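Local structure of enoyl-CoA hydratase/isomerase family protein (Mycobacterium tuberculosis, 4FN7) at residues I137-M145 with A217-E228; N24-Q32 with S59-L67. The protein probably acts as an enoyl-CoA hydratase or isomerase of the crotonase superfamily, working on unsaturated acyl-CoA in lipid metabolism. All blocks are in the same frame, centred on the assembly; numbering follows the deposited sequence.

Interaction 1. Residues I137-M145 with A217-E228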
loop_
_atom_site.group_PDB
_atom_site.type_symbol
_atom_site.label_atom_id
_atom_site.label_comp_id
_atom_site.label_asym_id
_atom_site.label_seq_id
_atom_site.Cartn_x
_atom_site.Cartn_y
_atom_site.Cartn_z
ATOM N N ILE A 137 1.793 12.927 16.069
ATOM C CA ILE A 137 0.601 12.123 15.801
ATOM C C ILE A 137 0.544 10.921 16.740
ATOM O O ILE A 137 1.503 10.150 16.825
ATOM C CB ILE A 137 0.545 11.641 14.348
ATOM C CG1 ILE A 137 0.587 12.826 13.382
ATOM C CG2 ILE A 137 -0.731 10.835 14.128
ATOM C CD1 ILE A 137 0.529 12.427 11.910
ATOM N N PRO A 138 -0.584 10.755 17.453
ATOM C CA PRO A 138 -0.732 9.591 18.333
ATOM C C PRO A 138 -0.645 8.268 17.582
ATOM O O PRO A 138 -1.047 8.173 16.414
ATOM C CB PRO A 138 -2.137 9.773 18.912
ATOM C CG PRO A 138 -2.349 11.250 18.895
ATOM C CD PRO A 138 -1.706 11.697 17.608
ATOM N N TYR A 139 -0.134 7.249 18.260
ATOM C CA TYR A 139 -0.029 5.927 17.650
ATOM C C TYR A 139 -1.361 5.414 17.098
ATOM O O TYR A 139 -1.395 4.839 16.012
ATOM C CB TYR A 139 0.582 4.922 18.626
ATOM C CG TYR A 139 2.070 5.111 18.837
ATOM C CD1 TYR A 139 2.982 4.740 17.855
ATOM C CD2 TYR A 139 2.563 5.657 20.015
ATOM C CE1 TYR A 139 4.348 4.908 18.044
ATOM C CE2 TYR A 139 3.924 5.824 20.213
ATOM C CZ TYR A 139 4.809 5.448 19.223
ATOM O OH TYR A 139 6.162 5.612 19.412
ATOM N N ALA A 140 -2.457 5.625 17.824
ATOM C CA ALA A 140 -3.750 5.138 17.347
ATOM C C ALA A 140 -4.128 5.788 16.018
ATOM O O ALA A 140 -4.676 5.132 15.132
ATOM C CB ALA A 140 -4.845 5.348 18.393
ATOM N N ALA A 141 -3.831 7.078 15.881
ATOM C CA ALA A 141 -4.116 7.806 14.648
ATOM C C ALA A 141 -3.254 7.298 13.505
ATOM O O ALA A 141 -3.724 7.139 12.374
ATOM C CB ALA A 141 -3.896 9.300 14.848
ATOM N N LEU A 142 -1.979 7.059 13.797
ATOM C CA LEU A 142 -1.090 6.481 12.797
ATOM C C LEU A 142 -1.637 5.157 12.266
ATOM O O LEU A 142 -1.625 4.908 11.065
ATOM C CB LEU A 142 0.326 6.295 13.361
ATOM C CG LEU A 142 1.103 7.586 13.640
ATOM C CD1 LEU A 142 2.413 7.275 14.357
ATOM C CD2 LEU A 142 1.369 8.337 12.349
ATOM N N GLU A 143 -2.125 4.314 13.167
ATOM C CA GLU A 143 -2.637 3.008 12.764
ATOM C C GLU A 143 -3.890 3.131 11.892
ATOM O O GLU A 143 -4.068 2.371 10.935
ATOM C CB GLU A 143 -2.891 2.146 13.997
ATOM C CG GLU A 143 -1.611 1.828 14.769
ATOM C CD GLU A 143 -0.669 0.894 14.012
ATOM O OE1 GLU A 143 -1.129 0.185 13.093
ATOM O OE2 GLU A 143 0.538 0.862 14.337
ATOM N N ILE A 144 -4.748 4.096 12.213
ATOM C CA ILE A 144 -5.935 4.348 11.396
ATOM C C ILE A 144 -5.510 4.739 9.980
ATOM O O ILE A 144 -6.018 4.206 8.996
ATOM C CB ILE A 144 -6.828 5.435 12.025
ATOM C CG1 ILE A 144 -7.427 4.906 13.332
ATOM C CG2 ILE A 144 -7.937 5.836 11.063
ATOM C CD1 ILE A 144 -8.008 5.982 14.218
ATOM N N MET A 145 -4.561 5.661 9.870
ATOM C CA MET A 145 -4.116 6.096 8.550
ATOM C C MET A 145 -3.386 4.993 7.803
ATOM O O MET A 145 -3.563 4.830 6.589
ATOM C CB MET A 145 -3.245 7.345 8.647
ATOM C CG MET A 145 -4.079 8.592 8.807
ATOM S SD MET A 145 -3.085 10.076 8.794
ATOM C CE MET A 145 -2.264 9.814 10.281
ATOM N N ALA A 217 -3.697 -2.871 17.178
ATOM C CA ALA A 217 -2.770 -1.760 17.372
ATOM C C ALA A 217 -3.488 -0.478 17.812
ATOM O O ALA A 217 -2.951 0.306 18.594
ATOM C CB ALA A 217 -1.949 -1.521 16.121
ATOM N N ILE A 218 -4.699 -0.264 17.314
ATOM C CA ILE A 218 -5.501 0.866 17.761
ATOM C C ILE A 218 -5.843 0.718 19.241
ATOM O O ILE A 218 -5.742 1.673 20.003
ATOM C CB ILE A 218 -6.766 1.021 16.899
ATOM C CG1 ILE A 218 -6.374 1.487 15.493
ATOM C CG2 ILE A 218 -7.730 2.010 17.526
ATOM C CD1 ILE A 218 -7.482 1.361 14.458
ATOM N N ARG A 219 -6.221 -0.488 19.648
ATOM C CA ARG A 219 -6.473 -0.766 21.055
ATOM C C ARG A 219 -5.241 -0.437 21.897
ATOM O O ARG A 219 -5.344 0.210 22.939
ATOM C CB ARG A 219 -6.868 -2.231 21.245
ATOM C CG ARG A 219 -7.048 -2.656 22.689
ATOM C CD ARG A 219 -8.108 -1.818 23.380
ATOM N NE ARG A 219 -9.325 -1.751 22.581
ATOM C CZ ARG A 219 -10.266 -0.825 22.725
ATOM N NH1 ARG A 219 -10.134 0.124 23.643
ATOM N NH2 ARG A 219 -11.337 -0.845 21.940
ATOM N N ALA A 220 -4.072 -0.887 21.446
ATOM C CA ALA A 220 -2.835 -0.591 22.158
ATOM C C ALA A 220 -2.601 0.913 22.217
ATOM O O ALA A 220 -2.118 1.436 23.219
ATOM C CB ALA A 220 -1.656 -1.286 21.493
ATOM N N GLY A 221 -2.936 1.603 21.133
ATOM C CA GLY A 221 -2.759 3.041 21.062
ATOM C C GLY A 221 -3.677 3.789 22.008
ATOM O O GLY A 221 -3.301 4.810 22.583
ATOM N N ILE A 222 -4.896 3.286 22.164
ATOM C CA ILE A 222 -5.845 3.866 23.099
ATOM C C ILE A 222 -5.327 3.678 24.522
ATOM O O ILE A 222 -5.295 4.623 25.319
ATOM C CB ILE A 222 -7.244 3.225 22.936
ATOM C CG1 ILE A 222 -7.864 3.643 21.597
ATOM C CG2 ILE A 222 -8.149 3.605 24.102
ATOM C CD1 ILE A 222 -9.085 2.834 21.195
ATOM N N ASP A 223 -4.900 2.458 24.829
ATOM C CA ASP A 223 -4.355 2.148 26.145
ATOM C C ASP A 223 -3.139 3.015 26.469
ATOM O O ASP A 223 -2.914 3.374 27.623
ATOM C CB ASP A 223 -3.985 0.666 26.237
ATOM C CG ASP A 223 -5.199 -0.242 26.171
ATOM O OD1 ASP A 223 -6.314 0.243 26.455
ATOM O OD2 ASP A 223 -5.041 -1.438 25.843
ATOM N N GLY A 224 -2.371 3.368 25.442
ATOM C CA GLY A 224 -1.131 4.101 25.629
ATOM C C GLY A 224 -1.226 5.619 25.631
ATOM O O GLY A 224 -0.208 6.293 25.791
ATOM N N ILE A 225 -2.429 6.166 25.477
ATOM C CA ILE A 225 -2.584 7.615 25.369
ATOM C C ILE A 225 -2.025 8.350 26.581
ATOM O O ILE A 225 -1.313 9.344 26.433
ATOM C CB ILE A 225 -4.052 8.038 25.160
ATOM C CG1 ILE A 225 -4.527 7.664 23.756
ATOM C CG2 ILE A 225 -4.203 9.545 25.367
ATOM C CD1 ILE A 225 -3.776 8.366 22.654
ATOM N N ALA A 226 -2.351 7.877 27.781
ATOM C CA ALA A 226 -1.875 8.543 28.990
ATOM C C ALA A 226 -0.349 8.564 29.052
ATOM O O ALA A 226 0.248 9.552 29.483
ATOM C CB ALA A 226 -2.457 7.886 30.235
ATOM N N ALA A 227 0.280 7.476 28.619
ATOM C CA ALA A 227 1.738 7.403 28.597
ATOM C C ALA A 227 2.324 8.405 27.606
ATOM O O ALA A 227 3.405 8.957 27.834
ATOM C CB ALA A 227 2.202 5.992 28.267
ATOM N N GLU A 228 1.612 8.631 26.504
ATOM C CA GLU A 228 2.034 9.616 25.514
ATOM C C GLU A 228 2.066 11.008 26.132
ATOM O O GLU A 228 2.810 11.880 25.683
ATOM C CB GLU A 228 1.110 9.612 24.292
ATOM C CG GLU A 228 1.310 8.445 23.333
ATOM C CD GLU A 228 0.814 8.759 21.928
ATOM O OE1 GLU A 228 1.206 9.817 21.385
ATOM O OE2 GLU A 228 0.035 7.955 21.366
HETATM O O HOH W 1 -2.391 6.500 20.506
#
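A140 and G221 bring the two backbones nearest in a tight, almost antiparallel helix pair on the C-terminal helical side of the subunit. The axes of helices 139-145 and 217-223 come within 8.0 Å at a crossing angle of -161°. With no side chain at G221, its CA lies 4.4 Å from A140 CA, and the methyl of A140 rests on the G221 backbone. One turn along, I218 lies between E143 and I144. Its CG1 packs on E143 CB, and its CD1 meets I144 CG1 at 3.7 Å, the two side chains crossing at about a right angle. E143 bends at chi2 (-69°), which lays its carboxylate, paired with K146, over the A217 methyl, with CD 3.5 Å from A217 CB.

As in other crotonases, C-terminal helices take part in the trimer contacts; this assembly holds three chains. E228, beyond the end of helix 217-223, links the start of helix 139-148 to that interface. P138 is the N-cap, and E228 OE2 accepts from Y139 N at 3.2 Å, on its syn side and 26° out of the carboxylate plane. Water 1 accepts from A140 N at 2.8 Å. It can donate to G221 O or E228 OE2, but has more acceptors in reach than protons. E228 OE1 forms a salt bridge with R209 of the second subunit, whose guanidinium also makes a cation-pi contact with Y139.

Interaction 2. Residues N24-Q32 with S59-L67; sequences NALGPAMQQ and SGGFDLKIL
L26 N donates to G61 O at 2.7 Å, a nearly straight bond (170° at the hydrogen) that joins the two loops where they run side by side. The same carbonyl oxygen takes a CA-H...O contact from A25 CA at 3.2 Å. Next to it, S59 OG donates to N24 O at 2.7 Å, approaching from above the carbonyl plane. OG stands anti to the S59 backbone N (chi1 168°), where it can also accept from G61 N at 3.1 Å. This is an ST turn. L26 CD1 packs against the same hydroxyl. The F62 ring lies with its edge to L26 O, which sits in the ring plane, 3.6 Å from CD2.

By sequence, 59-67 probably corresponds to the crotonase loop that supplies one backbone N-H of the oxyanion hole. The bonds to 24-26 hold the start of that loop. G61 adopts positive phi (118°), a conformation suited to glycine.

Each loop then runs into a helix. D63 is the N-cap of helix 64-69, and its OD1 accepts from I66 N at 3.1 Å. D63 N is buried with no partner. P28 begins helix 28-44 after the N-cap G27, and its CD meets I66 CD1 tip to tip at 3.6 Å. Further out, the extended Q31 side chain brings NE2 to L26 O at 2.9 Å, and NE2 also donates to M78 O. The N24 amide bonds to D20 N, M18 O and F58 O. M107 packs on both L26 and F62.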
loop_
_atom_site.group_PDB
_atom_site.type_symbol
_atom_site.label_atom_id
_atom_site.label_comp_id
_atom_site.label_asym_id
_atom_site.label_seq_id
_atom_site.Cartn_x
_atom_site.Cartn_y
_atom_site.Cartn_z
ATOM N N ASN A 24 -17.652 21.137 13.531
ATOM C CA ASN A 24 -17.872 19.754 13.945
ATOM C C ASN A 24 -16.706 19.168 14.735
ATOM O O ASN A 24 -16.339 18.007 14.565
ATOM C CB ASN A 24 -18.220 18.870 12.734
ATOM C CG ASN A 24 -19.602 19.164 12.171
ATOM O OD1 ASN A 24 -20.457 19.734 12.854
ATOM N ND2 ASN A 24 -19.829 18.768 10.922
ATOM N N ALA A 25 -16.123 19.979 15.612
ATOM C CA ALA A 25 -15.018 19.512 16.441
ATOM C C ALA A 25 -15.443 18.284 17.237
ATOM O O ALA A 25 -16.539 18.247 17.802
ATOM C CB ALA A 25 -14.539 20.617 17.373
ATOM N N LEU A 26 -14.572 17.282 17.270
ATOM C CA LEU A 26 -14.838 16.047 17.998
ATOM C C LEU A 26 -14.415 16.176 19.464
ATOM O O LEU A 26 -13.541 15.456 19.951
ATOM C CB LEU A 26 -14.164 14.866 17.294
ATOM C CG LEU A 26 -14.772 14.619 15.907
ATOM C CD1 LEU A 26 -13.800 13.956 14.954
ATOM C CD2 LEU A 26 -16.055 13.817 16.017
ATOM N N GLY A 27 -15.037 17.127 20.155
ATOM C CA GLY A 27 -14.856 17.271 21.587
ATOM C C GLY A 27 -15.759 16.305 22.329
ATOM O O GLY A 27 -16.445 15.488 21.711
ATOM N N PRO A 28 -15.774 16.393 23.663
ATOM C CA PRO A 28 -16.568 15.463 24.475
ATOM C C PRO A 28 -18.050 15.452 24.115
ATOM O O PRO A 28 -18.638 14.373 24.026
ATOM C CB PRO A 28 -16.375 15.987 25.900
ATOM C CG PRO A 28 -15.083 16.719 25.861
ATOM C CD PRO A 28 -14.949 17.296 24.486
ATOM N N ALA A 29 -18.646 16.623 23.911
ATOM C CA ALA A 29 -20.068 16.696 23.588
ATOM C C ALA A 29 -20.387 16.021 22.253
ATOM O O ALA A 29 -21.358 15.261 22.140
ATOM C CB ALA A 29 -20.536 18.141 23.582
ATOM N N MET A 30 -19.570 16.295 21.240
ATOM C CA MET A 30 -19.779 15.704 19.926
ATOM C C MET A 30 -19.570 14.194 19.975
ATOM O O MET A 30 -20.319 13.432 19.358
ATOM C CB MET A 30 -18.855 16.343 18.883
ATOM C CG MET A 30 -18.952 15.722 17.498
ATOM S SD MET A 30 -20.533 16.034 16.682
ATOM C CE MET A 30 -20.195 17.632 15.945
ATOM N N GLN A 31 -18.553 13.753 20.706
ATOM C CA GLN A 31 -18.298 12.317 20.824
ATOM C C GLN A 31 -19.462 11.613 21.517
ATOM O O GLN A 31 -19.886 10.531 21.104
ATOM C CB GLN A 31 -16.995 12.054 21.572
ATOM C CG GLN A 31 -15.750 12.486 20.814
ATOM C CD GLN A 31 -14.493 12.186 21.595
ATOM O OE1 GLN A 31 -14.502 11.348 22.494
ATOM N NE2 GLN A 31 -13.405 12.879 21.267
ATOM N N GLN A 32 -19.977 12.225 22.578
ATOM C CA GLN A 32 -21.119 11.662 23.273
ATOM C C GLN A 32 -22.321 11.553 22.335
ATOM O O GLN A 32 -23.011 10.529 22.308
ATOM C CB GLN A 32 -21.466 12.522 24.487
ATOM C CG GLN A 32 -22.610 11.977 25.313
ATOM C CD GLN A 32 -22.933 12.858 26.497
ATOM O OE1 GLN A 32 -22.397 13.958 26.629
ATOM N NE2 GLN A 32 -23.812 12.379 27.370
ATOM N N SER A 59 -15.330 17.313 9.409
ATOM C CA SER A 59 -14.954 17.739 10.754
ATOM C C SER A 59 -13.559 18.337 10.746
ATOM O O SER A 59 -12.648 17.804 10.104
ATOM C CB SER A 59 -15.001 16.585 11.748
ATOM O OG SER A 59 -14.365 16.956 12.967
ATOM N N GLY A 60 -13.395 19.440 11.473
ATOM C CA GLY A 60 -12.102 20.083 11.603
ATOM C C GLY A 60 -11.148 19.426 12.584
ATOM O O GLY A 60 -10.026 19.895 12.736
ATOM N N GLY A 61 -11.576 18.356 13.253
ATOM C CA GLY A 61 -10.687 17.622 14.141
ATOM C C GLY A 61 -11.143 17.619 15.584
ATOM O O GLY A 61 -12.319 17.817 15.852
ATOM N N PHE A 62 -10.224 17.380 16.514
ATOM C CA PHE A 62 -10.541 17.494 17.934
ATOM C C PHE A 62 -10.877 18.936 18.304
ATOM O O PHE A 62 -10.631 19.861 17.534
ATOM C CB PHE A 62 -9.364 17.033 18.793
ATOM C CG PHE A 62 -9.133 15.546 18.784
ATOM C CD1 PHE A 62 -7.926 15.019 18.330
ATOM C CD2 PHE A 62 -10.099 14.676 19.257
ATOM C CE1 PHE A 62 -7.698 13.653 18.338
ATOM C CE2 PHE A 62 -9.875 13.307 19.269
ATOM C CZ PHE A 62 -8.676 12.797 18.809
ATOM N N ASP A 63 -11.421 19.119 19.500
ATOM C CA ASP A 63 -11.609 20.450 20.061
ATOM C C ASP A 63 -10.239 21.064 20.298
ATOM O O ASP A 63 -9.538 20.679 21.231
ATOM C CB ASP A 63 -12.383 20.351 21.379
ATOM C CG ASP A 63 -12.676 21.703 21.994
ATOM O OD1 ASP A 63 -11.806 22.594 21.937
ATOM O OD2 ASP A 63 -13.783 21.868 22.545
ATOM N N LEU A 64 -9.858 22.017 19.451
ATOM C CA LEU A 64 -8.528 22.614 19.520
ATOM C C LEU A 64 -8.303 23.364 20.833
ATOM O O LEU A 64 -7.192 23.392 21.355
ATOM C CB LEU A 64 -8.290 23.546 18.328
ATOM C CG LEU A 64 -6.865 24.082 18.169
ATOM C CD1 LEU A 64 -5.872 22.942 17.969
ATOM C CD2 LEU A 64 -6.785 25.080 17.019
ATOM N N LYS A 65 -9.363 23.964 21.365
ATOM C CA LYS A 65 -9.274 24.671 22.639
ATOM C C LYS A 65 -8.787 23.734 23.743
ATOM O O LYS A 65 -7.926 24.096 24.541
ATOM C CB LYS A 65 -10.627 25.281 23.015
ATOM C CG LYS A 65 -11.159 26.277 21.995
ATOM N N ILE A 66 -9.334 22.524 23.781
ATOM C CA ILE A 66 -8.904 21.543 24.768
ATOM C C ILE A 66 -7.454 21.118 24.525
ATOM O O ILE A 66 -6.700 20.889 25.468
ATOM C CB ILE A 66 -9.833 20.308 24.779
ATOM C CG1 ILE A 66 -11.210 20.689 25.329
ATOM C CG2 ILE A 66 -9.228 19.186 25.608
ATOM C CD1 ILE A 66 -12.220 19.553 25.324
ATOM N N LEU A 67 -7.062 21.025 23.257
ATOM C CA LEU A 67 -5.696 20.635 22.910
ATOM C C LEU A 67 -4.668 21.724 23.208
ATOM O O LEU A 67 -3.668 21.480 23.883
ATOM C CB LEU A 67 -5.607 20.233 21.438
ATOM C CG LEU A 67 -6.144 18.848 21.084
ATOM C CD1 LEU A 67 -5.898 18.549 19.615
ATOM C CD2 LEU A 67 -5.497 17.790 21.966
#

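In the fold
Interaction 2 closes before interaction 1 opens along the chain. Their centres are 17 Å apart and their nearest atoms about 6 Å apart, without touching. Two helices bridge the gap. Helix 73-90 meets F62 and I66 of interaction 2 through M78, and A140, I144 and I218 of interaction 1 through F83, A86 and L90. Helix 107-112 packs on L26 and F62 with M107, and with F110 it touches A141 and M145, on helix 139-148 but outside the contact with 217-228. Interaction 2 probably lies beside the acyl-CoA site, judging by other crotonases; this structure is without ligand. Interaction 1 faces the second subunit, whereas 24-32 and 59-67 touch no other chain of the assembly.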